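Local atomic coordinates of Aln2 (Streptomyces sp. CM020, PDB entry 6P7L), a protein that probably takes part in alnumycin (polyketide antibiotic) biosynthesis as a noncanonical SnoaL-like member of the NTF2-like superfamily, its exact role being unsettled. Residues M48-D52 / G53-G57; V38-T41 / Q42-R46; V146-G150 / V151-R155. All blocks are in the same frame, centred on the assembly; numbering follows the deposited sequence.

Interaction 1. Residues M48-D52 / G53-G57; sequences MHRMD and GDDFG
Arg-50 and Asp-55 meet where helix 34-52 ends and the chain turns toward helix 56-60. The backbone N of Asp-55 donates to Arg-50 O at 2.8 Å. One residue inside this bond, Asp-54 N reaches Met-51 O at 3.1 Å, but the nitrogen sits well above the plane of that carbonyl. Gly-53 N still makes a helical bond to His-49 O, at 2.9 Å. Gly-53 is the first residue to leave helical geometry, and Asp-54 follows with a positive phi of 67°. The two nested bonds and this phi make a Schellman motif, with Asp-54 as the C-prime residue.

Asp-55 then serves as N-cap of the next helix, its OD1 accepting from Gly-58 N. A chi1 of 180° puts its carboxylate beside the carbonyl carbon, with OD2 alongside the Arg-50 chain, 3.9 Å from Arg-50 CG. The two side chains point the same way, and the guanidinium and carboxylate planes are 20° apart. Their charged atoms do not touch, with Arg-50 NE 4.7 Å from Asp-55 OD2. Any attraction is therefore at longer range, and Arg-50 NH1 bonds instead to Gly-58 O. The Phe-56 ring comes back toward the turn although its CB points away. One ring face takes Asp-54 CA 3.7 Å above the plane, toward the rim. Phe-56 CE1 lies 4.4 Å from Met-51 CG, a loose apolar contact. Asp-52 bonds to His-101 and to Tyr-121 of the second subunit.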
loop_
_atom_site.group_PDB
_atom_site.type_symbol
_atom_site.label_atom_id
_atom_site.label_comp_id
_atom_site.label_asym_id
_atom_site.label_seq_id
_atom_site.Cartn_x
_atom_site.Cartn_y
_atom_site.Cartn_z
ATOM N N MET A 48 -0.663 -13.637 1.232
ATOM C CA MET A 48 -1.031 -13.043 2.517
ATOM C C MET A 48 -2.515 -13.287 2.813
ATOM O O MET A 48 -2.895 -13.455 3.985
ATOM C CB MET A 48 -0.730 -11.542 2.565
ATOM C CG MET A 48 0.740 -11.167 2.673
ATOM S SD MET A 48 1.570 -11.950 4.093
ATOM C CE MET A 48 2.255 -13.265 3.203
ATOM N N HIS A 49 -3.370 -13.334 1.780
ATOM C CA HIS A 49 -4.765 -13.687 2.052
ATOM C C HIS A 49 -4.841 -15.038 2.742
ATOM O O HIS A 49 -5.606 -15.211 3.703
ATOM C CB HIS A 49 -5.621 -13.722 0.790
ATOM C CG HIS A 49 -5.918 -12.365 0.210
ATOM N ND1 HIS A 49 -6.784 -12.189 -0.850
ATOM C CD2 HIS A 49 -5.461 -11.136 0.529
ATOM C CE1 HIS A 49 -6.861 -10.902 -1.147
ATOM N NE2 HIS A 49 -6.045 -10.241 -0.340
ATOM N N ARG A 50 -4.028 -15.992 2.286
ATOM C CA ARG A 50 -4.056 -17.327 2.870
ATOM C C ARG A 50 -3.549 -17.280 4.300
ATOM O O ARG A 50 -4.160 -17.856 5.211
ATOM C CB ARG A 50 -3.216 -18.297 2.043
ATOM C CG ARG A 50 -3.704 -18.558 0.624
ATOM C CD ARG A 50 -2.827 -19.565 -0.075
ATOM N NE ARG A 50 -3.171 -19.751 -1.487
ATOM C CZ ARG A 50 -2.631 -20.673 -2.282
ATOM N NH1 ARG A 50 -1.736 -21.526 -1.805
ATOM N NH2 ARG A 50 -2.981 -20.736 -3.558
ATOM N N MET A 51 -2.428 -16.592 4.523
ATOM C CA MET A 51 -1.875 -16.576 5.867
ATOM C C MET A 51 -2.810 -15.882 6.836
ATOM O O MET A 51 -3.092 -16.395 7.930
ATOM C CB MET A 51 -0.532 -15.894 5.912
ATOM C CG MET A 51 0.109 -16.308 7.240
ATOM S SD MET A 51 1.836 -16.072 7.278
ATOM C CE MET A 51 1.856 -14.321 6.994
ATOM N N ASP A 52 -3.309 -14.706 6.455
ATOM C CA ASP A 52 -4.194 -13.953 7.345
ATOM C C ASP A 52 -5.534 -14.652 7.547
ATOM O O ASP A 52 -6.221 -14.389 8.543
ATOM C CB ASP A 52 -4.431 -12.546 6.798
ATOM C CG ASP A 52 -3.173 -11.681 6.832
ATOM O OD1 ASP A 52 -2.337 -11.867 7.742
ATOM O OD2 ASP A 52 -3.025 -10.804 5.961
ATOM N N GLY A 53 -5.935 -15.497 6.608
ATOM C CA GLY A 53 -7.160 -16.243 6.708
ATOM C C GLY A 53 -7.027 -17.583 7.389
ATOM O O GLY A 53 -7.985 -18.370 7.383
ATOM N N ASP A 54 -5.896 -17.826 8.027
ATOM C CA ASP A 54 -5.609 -19.057 8.756
ATOM C C ASP A 54 -5.484 -20.273 7.847
ATOM O O ASP A 54 -5.602 -21.420 8.308
ATOM C CB ASP A 54 -6.676 -19.315 9.823
ATOM C CG ASP A 54 -6.589 -18.333 10.980
ATOM O OD1 ASP A 54 -5.514 -17.729 11.163
ATOM O OD2 ASP A 54 -7.595 -18.156 11.694
ATOM N N ASP A 55 -5.243 -20.064 6.562
ATOM C CA ASP A 55 -4.925 -21.163 5.653
ATOM C C ASP A 55 -3.405 -21.360 5.645
ATOM O O ASP A 55 -2.677 -21.024 4.693
ATOM C CB ASP A 55 -5.493 -20.876 4.270
ATOM C CG ASP A 55 -5.197 -21.985 3.259
ATOM O OD1 ASP A 55 -4.716 -23.071 3.642
ATOM O OD2 ASP A 55 -5.438 -21.746 2.060
ATOM N N PHE A 56 -2.915 -21.888 6.775
ATOM C CA PHE A 56 -1.475 -21.995 6.974
ATOM C C PHE A 56 -0.883 -23.033 6.036
ATOM O O PHE A 56 0.239 -22.859 5.562
ATOM C CB PHE A 56 -1.145 -22.311 8.435
ATOM C CG PHE A 56 -1.617 -21.251 9.390
ATOM C CD1 PHE A 56 -1.043 -19.982 9.397
ATOM C CD2 PHE A 56 -2.668 -21.504 10.252
ATOM C CE1 PHE A 56 -1.507 -19.009 10.264
ATOM C CE2 PHE A 56 -3.116 -20.518 11.106
ATOM C CZ PHE A 56 -2.523 -19.274 11.092
ATOM N N GLY A 57 -1.636 -24.083 5.715
ATOM C CA GLY A 57 -1.151 -25.054 4.741
ATOM C C GLY A 57 -1.016 -24.448 3.354
ATOM O O GLY A 57 -0.002 -24.639 2.668
#

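Interaction 2. Residues V38-T41 / Q42-R46; sequences VEVT and QFYAR
Gln-42 lies against Val-38 and Thr-41, one turn and one residue before it in helix 34-52. Its CB stands 3.7 Å from Val-38 O. CG comes closer, 3.2 Å from the same oxygen. The chain then bends at chi2 and brings the amide back over Thr-41. There NE2 donates to Thr-41 OG1 at 3.0 Å, with an N-H...O angle of 170°. The hydroxyl oxygen is only 3° out of the amide plane, so the bond is nearly straight and lies in that plane. NE2 has a further acceptor, Met-106 O of the second subunit. OE1 receives Val-108 N of that subunit and a weak bond from Arg-46 NH1. The amide is thus held at both ends, which fixes its rotation.

Val-38 O in turn positions the Thr-41 hydroxyl. OG1 lies between its own backbone N and carbonyl carbon (chi1 72°), and donates to Val-38 O at 2.9 Å. The hydroxyl therefore relays between a backbone oxygen and a side-chain amide.

Val-40 and Tyr-44 run side by side on another part of the helix. Val-40 CG1 packs 3.4 Å from Tyr-44 CE2, a tight contact. One face of the tyrosine ring has Phe-43 CD2 3.8 Å above it, toward the rim. The phenol oxygen bonds to Asp-143 and Thr-118. The backbone N-H groups of Gln-42, Phe-43, Tyr-44 and Ala-45 bond to the carbonyls of Val-38, Glu-39, Val-40 and Thr-41, the i to i+4 pattern of an alpha helix. Here Val-40, Phe-43 and Tyr-44 pack on the curved sheet of an NTF2-like fold, while Gln-42 and Arg-46 meet the second subunit.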
loop_
_atom_site.group_PDB
_atom_site.type_symbol
_atom_site.label_atom_id
_atom_site.label_comp_id
_atom_site.label_asym_id
_atom_site.label_seq_id
_atom_site.Cartn_x
_atom_site.Cartn_y
_atom_site.Cartn_z
ATOM N N VAL A 38 3.145 -7.332 -12.210
ATOM C CA VAL A 38 1.774 -7.726 -11.925
ATOM C C VAL A 38 1.753 -9.114 -11.295
ATOM O O VAL A 38 1.031 -9.352 -10.322
ATOM C CB VAL A 38 0.929 -7.660 -13.202
ATOM C CG1 VAL A 38 -0.439 -8.303 -13.020
ATOM C CG2 VAL A 38 0.756 -6.201 -13.637
ATOM N N GLU A 39 2.550 -10.042 -11.836
ATOM C CA GLU A 39 2.596 -11.408 -11.317
ATOM C C GLU A 39 3.019 -11.431 -9.851
ATOM O O GLU A 39 2.467 -12.200 -9.045
ATOM C CB GLU A 39 3.555 -12.240 -12.150
ATOM C CG GLU A 39 3.484 -13.713 -11.825
ATOM C CD GLU A 39 4.417 -14.553 -12.641
ATOM O OE1 GLU A 39 5.343 -14.003 -13.307
ATOM O OE2 GLU A 39 4.196 -15.785 -12.624
ATOM N N VAL A 40 4.011 -10.604 -9.499
ATOM C CA VAL A 40 4.480 -10.495 -8.124
ATOM C C VAL A 40 3.390 -9.932 -7.214
ATOM O O VAL A 40 3.158 -10.451 -6.114
ATOM C CB VAL A 40 5.768 -9.645 -8.068
ATOM C CG1 VAL A 40 6.144 -9.293 -6.627
ATOM C CG2 VAL A 40 6.923 -10.371 -8.739
ATOM N N THR A 41 2.687 -8.881 -7.648
ATOM C CA THR A 41 1.645 -8.334 -6.775
ATOM C C THR A 41 0.570 -9.372 -6.495
ATOM O O THR A 41 0.008 -9.417 -5.390
ATOM C CB THR A 41 0.966 -7.085 -7.347
ATOM O OG1 THR A 41 0.100 -7.410 -8.455
ATOM C CG2 THR A 41 1.984 -6.016 -7.760
ATOM N N GLN A 42 0.250 -10.187 -7.491
ATOM C CA GLN A 42 -0.818 -11.178 -7.336
ATOM C C GLN A 42 -0.348 -12.336 -6.466
ATOM O O GLN A 42 -1.123 -12.881 -5.674
ATOM C CB GLN A 42 -1.295 -11.672 -8.706
ATOM C CG GLN A 42 -1.884 -10.550 -9.557
ATOM C CD GLN A 42 -2.997 -9.834 -8.826
ATOM O OE1 GLN A 42 -4.095 -10.372 -8.654
ATOM N NE2 GLN A 42 -2.670 -8.660 -8.279
ATOM N N PHE A 43 0.915 -12.749 -6.622
ATOM C CA PHE A 43 1.470 -13.772 -5.743
ATOM C C PHE A 43 1.359 -13.360 -4.278
ATOM O O PHE A 43 0.893 -14.127 -3.432
ATOM C CB PHE A 43 2.930 -14.025 -6.104
ATOM C CG PHE A 43 3.625 -14.977 -5.159
ATOM C CD1 PHE A 43 3.476 -16.344 -5.274
ATOM C CD2 PHE A 43 4.442 -14.472 -4.153
ATOM C CE1 PHE A 43 4.136 -17.193 -4.406
ATOM C CE2 PHE A 43 5.071 -15.305 -3.281
ATOM C CZ PHE A 43 4.917 -16.672 -3.405
ATOM N N TYR A 44 1.775 -12.147 -3.965
ATOM C CA TYR A 44 1.806 -11.718 -2.571
ATOM C C TYR A 44 0.397 -11.490 -2.012
ATOM O O TYR A 44 0.128 -11.811 -0.843
ATOM C CB TYR A 44 2.624 -10.443 -2.460
ATOM C CG TYR A 44 4.110 -10.608 -2.453
ATOM C CD1 TYR A 44 4.725 -11.557 -1.648
ATOM C CD2 TYR A 44 4.914 -9.842 -3.276
ATOM C CE1 TYR A 44 6.100 -11.703 -1.647
ATOM C CE2 TYR A 44 6.264 -9.962 -3.245
ATOM C CZ TYR A 44 6.871 -10.884 -2.458
ATOM O OH TYR A 44 8.230 -11.041 -2.440
ATOM N N ALA A 45 -0.512 -10.951 -2.833
ATOM C CA ALA A 45 -1.881 -10.767 -2.376
ATOM C C ALA A 45 -2.472 -12.114 -1.975
ATOM O O ALA A 45 -3.061 -12.261 -0.889
ATOM C CB ALA A 45 -2.724 -10.101 -3.479
ATOM N N ARG A 46 -2.305 -13.119 -2.841
ATOM C CA ARG A 46 -2.859 -14.439 -2.540
ATOM C C ARG A 46 -2.117 -15.078 -1.374
ATOM O O ARG A 46 -2.730 -15.723 -0.505
ATOM C CB ARG A 46 -2.801 -15.305 -3.794
ATOM C CG ARG A 46 -3.773 -14.754 -4.919
ATOM C CD ARG A 46 -3.987 -15.633 -6.093
ATOM N NE ARG A 46 -5.303 -15.341 -6.685
ATOM C CZ ARG A 46 -5.527 -14.394 -7.591
ATOM N NH1 ARG A 46 -4.527 -13.646 -8.039
ATOM N NH2 ARG A 46 -6.747 -14.198 -8.070
#

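Interaction 3. Residues V146-G150 / V151-R155; sequences VRVSG and VLRSR
Val-146 and Arg-153 form a hydrogen-bonded antiparallel pair in the beta hairpin of strands 133-148 and 151-161. Val-146 N donates to Arg-153 O at 2.9 Å, and Arg-153 N returns a bond to Val-146 O. The second hydrogen-bonded pair is Val-148 with Val-151, next to the turn. Between them Arg-147 and Leu-152 make a non-hydrogen-bonded pair. A type I' turn from Val-148 to Val-151 joins the strands, with Ser-149 and Gly-150 both at positive phi.

The side chains of Val-146, Val-148, Val-151 and Arg-153 share one face of the sheet. Arg-153 is bent at chi2 and chi3, which folds its chain over Val-148. Its CG lies 4.0 Å from Val-148 CG2, and its NH1 lies 3.9 Å from Val-148 CG1. The tip goes on to Phe-63 O through NH2, and Val-64 packs on the same side. Further along, Arg-155 crosses Val-146 at about a right angle, with its CD 3.7 Å from Val-146 CG1.

Arg-147 and Leu-152 are on the other face, toward helix 34-52. There Leu-152 also packs on Val-40. Arg-147 leaves the strand with CG opposite the backbone N (chi1 -165°) and bends at chi3, which carries its guanidinium back beside the turn. Leu-152 CD2 rests 3.8 Å above one face of that group, toward the rim. Arg-147 NH1 forms a salt bridge with Glu-39 of helix 34-52. It also donates to Gly-150 O at 3.2 Å. The oxygen is in the guanidinium plane, but the nitrogen stands 63° out of the carbonyl plane.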
loop_
_atom_site.group_PDB
_atom_site.type_symbol
_atom_site.label_atom_id
_atom_site.label_comp_id
_atom_site.label_asym_id
_atom_site.label_seq_id
_atom_site.Cartn_x
_atom_site.Cartn_y
_atom_site.Cartn_z
ATOM N N VAL A 146 11.020 -17.886 -7.155
ATOM C CA VAL A 146 11.442 -18.700 -8.283
ATOM C C VAL A 146 10.197 -19.222 -8.980
ATOM O O VAL A 146 9.126 -19.327 -8.388
ATOM C CB VAL A 146 12.356 -19.857 -7.857
ATOM C CG1 VAL A 146 13.655 -19.327 -7.281
ATOM C CG2 VAL A 146 11.635 -20.803 -6.870
ATOM N N ARG A 147 10.354 -19.563 -10.250
ATOM C CA ARG A 147 9.253 -20.061 -11.066
ATOM C C ARG A 147 9.288 -21.587 -11.100
ATOM O O ARG A 147 10.324 -22.177 -11.413
ATOM C CB ARG A 147 9.352 -19.488 -12.479
ATOM C CG ARG A 147 8.110 -19.634 -13.315
ATOM C CD ARG A 147 8.281 -18.838 -14.603
ATOM N NE ARG A 147 8.493 -17.413 -14.318
ATOM C CZ ARG A 147 7.526 -16.588 -13.938
ATOM N NH1 ARG A 147 6.301 -17.077 -13.812
ATOM N NH2 ARG A 147 7.780 -15.291 -13.682
ATOM N N VAL A 148 8.160 -22.222 -10.763
ATOM C CA VAL A 148 8.055 -23.681 -10.755
ATOM C C VAL A 148 6.810 -24.050 -11.530
ATOM O O VAL A 148 5.700 -23.642 -11.156
ATOM C CB VAL A 148 7.989 -24.252 -9.321
ATOM C CG1 VAL A 148 7.838 -25.765 -9.343
ATOM C CG2 VAL A 148 9.234 -23.841 -8.568
ATOM N N SER A 149 7.001 -24.809 -12.618
ATOM C CA SER A 149 5.940 -25.153 -13.562
ATOM C C SER A 149 5.151 -23.906 -13.944
ATOM O O SER A 149 3.918 -23.888 -13.939
ATOM C CB SER A 149 5.028 -26.268 -13.032
ATOM O OG SER A 149 5.811 -27.282 -12.436
ATOM N N GLY A 150 5.870 -22.806 -14.144
ATOM C CA GLY A 150 5.311 -21.595 -14.694
ATOM C C GLY A 150 4.777 -20.611 -13.690
ATOM O O GLY A 150 4.333 -19.530 -14.095
ATOM N N VAL A 151 4.801 -20.940 -12.400
ATOM C CA VAL A 151 4.172 -20.085 -11.404
ATOM C C VAL A 151 5.222 -19.691 -10.380
ATOM O O VAL A 151 6.143 -20.454 -10.080
ATOM C CB VAL A 151 2.968 -20.755 -10.712
ATOM C CG1 VAL A 151 1.967 -21.266 -11.740
ATOM C CG2 VAL A 151 3.447 -21.857 -9.804
ATOM N N LEU A 152 5.064 -18.503 -9.819
ATOM C CA LEU A 152 5.997 -18.060 -8.791
ATOM C C LEU A 152 5.788 -18.800 -7.476
ATOM O O LEU A 152 4.653 -19.125 -7.087
ATOM C CB LEU A 152 5.854 -16.563 -8.572
ATOM C CG LEU A 152 6.455 -15.665 -9.644
ATOM C CD1 LEU A 152 6.230 -14.198 -9.180
ATOM C CD2 LEU A 152 7.916 -15.923 -9.914
ATOM N N ARG A 153 6.903 -19.040 -6.787
ATOM C CA ARG A 153 6.961 -19.641 -5.462
ATOM C C ARG A 153 8.014 -18.907 -4.641
ATOM O O ARG A 153 8.993 -18.386 -5.185
ATOM C CB ARG A 153 7.329 -21.128 -5.545
ATOM C CG ARG A 153 6.432 -21.937 -6.476
ATOM C CD ARG A 153 5.138 -22.399 -5.775
ATOM N NE ARG A 153 5.437 -23.382 -4.739
ATOM C CZ ARG A 153 5.716 -24.659 -4.953
ATOM N NH1 ARG A 153 5.717 -25.146 -6.181
ATOM N NH2 ARG A 153 6.001 -25.460 -3.931
ATOM N N SER A 154 7.834 -18.901 -3.330
ATOM C CA SER A 154 8.818 -18.316 -2.424
ATOM C C SER A 154 9.977 -19.287 -2.205
ATOM O O SER A 154 9.757 -20.471 -1.918
ATOM C CB SER A 154 8.160 -17.967 -1.098
ATOM O OG SER A 154 7.556 -16.684 -1.104
ATOM N N ARG A 155 11.207 -18.793 -2.373
ATOM C CA ARG A 155 12.421 -19.560 -2.080
ATOM C C ARG A 155 13.110 -19.139 -0.793
ATOM O O ARG A 155 13.621 -19.988 -0.052
ATOM C CB ARG A 155 13.411 -19.456 -3.241
ATOM C CG ARG A 155 14.714 -20.205 -2.991
ATOM C CD ARG A 155 15.587 -20.260 -4.258
ATOM N NE ARG A 155 16.581 -19.186 -4.292
ATOM C CZ ARG A 155 17.391 -18.943 -5.317
ATOM N NH1 ARG A 155 17.329 -19.696 -6.403
ATOM N NH2 ARG A 155 18.258 -17.941 -5.255
#

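From the N terminus, the three contacts come in series, and none nests in or crosses another. Interaction 2 lies within helix 34-52 and closes no loop beyond its helical turns. Interaction 1 follows at the end of that helix and closes the short turn into helix 56-60. Their centres are 14 Å apart, and both reach the second subunit. Interaction 3 comes much later and closes the hairpin of strands 133-148 and 151-161. It touches interaction 2 through a salt bridge, Glu-39 OE2 to Arg-147 NH1 at 2.7 Å, and through Phe-43 against Leu-152 and Ser-154. Helix and sheet are joined there. Interactions 1 and 3 do not touch.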